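Local coordinates for UBP3-associated protein BRE5 (Saccharomyces cerevisiae, PDB 2QIY) that acts with UBP3 in de-ubiquitination, cleaving ubiquitin and leading to mono-ubiquitination of Sec23, and is represented here by its NTF2 domain, at residues Leu43-Tyr48 and Asp142-Ile147. Numbering follows the deposited sequence.
Sequences LTHTNY and DIIRFI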
# COMPACT_ATOMS: atom_id res chain seq x y z
N LEU A 43 10.40 -9.15 4.82
CA LEU A 43 9.84 -8.09 5.67
C LEU A 43 10.50 -6.76 5.36
O LEU A 43 11.74 -6.68 5.26
CB LEU A 43 10.16 -8.44 7.13
CG LEU A 43 9.76 -7.40 8.17
CD1 LEU A 43 8.23 -7.21 8.28
CD2 LEU A 43 10.33 -7.83 9.53
N THR A 44 9.69 -5.72 5.23
CA THR A 44 10.26 -4.36 5.15
C THR A 44 9.53 -3.61 6.24
O THR A 44 8.32 -3.38 6.14
CB THR A 44 9.99 -3.76 3.75
OG1 THR A 44 10.73 -4.51 2.80
CG2 THR A 44 10.45 -2.29 3.69
N HIS A 45 10.24 -3.27 7.31
CA HIS A 45 9.58 -2.79 8.53
C HIS A 45 10.20 -1.51 9.08
O HIS A 45 11.33 -1.18 8.79
CB HIS A 45 9.61 -3.90 9.60
CG HIS A 45 8.53 -3.79 10.63
ND1 HIS A 45 7.22 -4.13 10.36
CD2 HIS A 45 8.55 -3.41 11.93
CE1 HIS A 45 6.48 -3.94 11.44
NE2 HIS A 45 7.27 -3.52 12.42
N THR A 46 9.43 -0.81 9.90
CA THR A 46 9.90 0.35 10.66
C THR A 46 11.31 0.14 11.22
O THR A 46 11.54 -0.82 11.95
CB THR A 46 8.96 0.55 11.82
OG1 THR A 46 7.61 0.56 11.28
CG2 THR A 46 9.27 1.89 12.55
N ASN A 47 12.24 1.04 10.86
CA ASN A 47 13.61 0.84 11.30
C ASN A 47 13.81 1.42 12.69
O ASN A 47 14.24 2.58 12.86
CB ASN A 47 14.62 1.45 10.34
CG ASN A 47 16.05 1.10 10.73
OD1 ASN A 47 16.27 0.34 11.69
ND2 ASN A 47 17.01 1.67 10.01
N TYR A 48 13.48 0.61 13.69
CA TYR A 48 13.60 1.03 15.06
C TYR A 48 15.04 1.38 15.48
O TYR A 48 15.22 2.09 16.46
CB TYR A 48 13.08 -0.06 15.97
CG TYR A 48 11.60 -0.31 15.89
CD1 TYR A 48 11.12 -1.52 15.43
CD2 TYR A 48 10.68 0.64 16.34
CE1 TYR A 48 9.75 -1.80 15.38
CE2 TYR A 48 9.31 0.39 16.29
CZ TYR A 48 8.85 -0.83 15.83
OH TYR A 48 7.49 -1.05 15.83
N ASP A 142 5.60 -8.71 3.75
CA ASP A 142 5.10 -7.73 4.70
C ASP A 142 5.89 -6.46 4.48
O ASP A 142 7.08 -6.43 4.78
CB ASP A 142 5.33 -8.29 6.10
CG ASP A 142 4.87 -7.35 7.20
OD1 ASP A 142 4.51 -6.19 6.92
OD2 ASP A 142 4.86 -7.82 8.37
N ILE A 143 5.24 -5.42 3.92
CA ILE A 143 5.92 -4.14 3.62
C ILE A 143 5.13 -3.01 4.25
O ILE A 143 3.91 -2.91 4.02
CB ILE A 143 5.97 -3.80 2.11
CG1 ILE A 143 6.66 -4.91 1.29
CG2 ILE A 143 6.62 -2.37 1.90
CD1 ILE A 143 6.52 -4.67 -0.24
N ILE A 144 5.78 -2.17 5.06
CA ILE A 144 5.14 -0.93 5.50
C ILE A 144 5.83 0.29 4.85
O ILE A 144 7.05 0.31 4.66
CB ILE A 144 5.12 -0.82 7.05
CG1 ILE A 144 4.21 0.33 7.52
CG2 ILE A 144 6.56 -0.70 7.63
CD1 ILE A 144 3.87 0.23 9.03
N ARG A 145 5.01 1.29 4.52
CA ARG A 145 5.54 2.53 3.99
C ARG A 145 4.83 3.67 4.74
O ARG A 145 3.59 3.72 4.79
CB ARG A 145 5.28 2.64 2.47
CG ARG A 145 5.38 4.09 1.92
CD ARG A 145 6.77 4.73 2.05
NE ARG A 145 7.83 3.97 1.37
CZ ARG A 145 9.09 4.40 1.22
NH1 ARG A 145 9.46 5.61 1.68
NH2 ARG A 145 9.98 3.66 0.57
N PHE A 146 5.61 4.56 5.34
CA PHE A 146 5.05 5.76 5.96
C PHE A 146 4.87 6.86 4.94
O PHE A 146 5.70 7.06 4.05
CB PHE A 146 5.89 6.18 7.18
CG PHE A 146 5.89 5.14 8.24
CD1 PHE A 146 4.82 5.06 9.14
CD2 PHE A 146 6.91 4.20 8.32
CE1 PHE A 146 4.80 4.05 10.11
CE2 PHE A 146 6.90 3.18 9.28
CZ PHE A 146 5.83 3.11 10.20
N ILE A 147 3.75 7.56 5.07
CA ILE A 147 3.27 8.52 4.08
C ILE A 147 3.25 9.88 4.77
O ILE A 147 2.70 10.01 5.85
CB ILE A 147 1.86 8.09 3.56
CG1 ILE A 147 1.93 6.65 2.98
CG2 ILE A 147 1.32 9.08 2.51
CD1 ILE A 147 0.61 6.10 2.40
O HOH W 1 6.27 -4.31 7.74
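Leu43 lies alongside Asp142, both side chains pointing the same way from the sheet. With CG anti to the backbone N (chi1 175°), the leucine brings CD1 to 3.4 Å from Asp142 OD2, an oxygen also hydrogen-bonded to the hydroxyls of Tyr22 and Tyr37. At Thr44 the two strands are joined by both of their direct hydrogen bonds: Thr44 N reaches Asp142 O at 2.7 Å, and Ile144 N reaches Thr44 O at 3.0 Å. On the other face Thr44 CB packs against Ile143 CG2, while Thr44 OG1 and Asp142 O are each hydrogen-bonded to Gln95 of the second subunit. These parallel neighbours, strands 41-46 and 137-147, belong to the curved mixed sheet of the NTF2 fold, where strand 137-147 runs between 41-46 and antiparallel strand 120-130. A water bridges Thr44 O, His45 ND1 and Asp142 OD1, the last at 2.7 Å from the water oxygen, tying the imidazole to the carboxylate; Phe75 meets the His45 ring edge-to-face. Beyond Thr44 the segments diverge, their axes at 35°, and side chains take over the contact. Ile144 CG2 sits 3.5 Å from Thr44 O and also touches Thr46 N. Thr46 OG1 then approaches the Phe146 ring at its edge, in the ring plane, 3.3 Å from Phe146 CZ, beside Trp114 of strand 103-114, which touches both side chains.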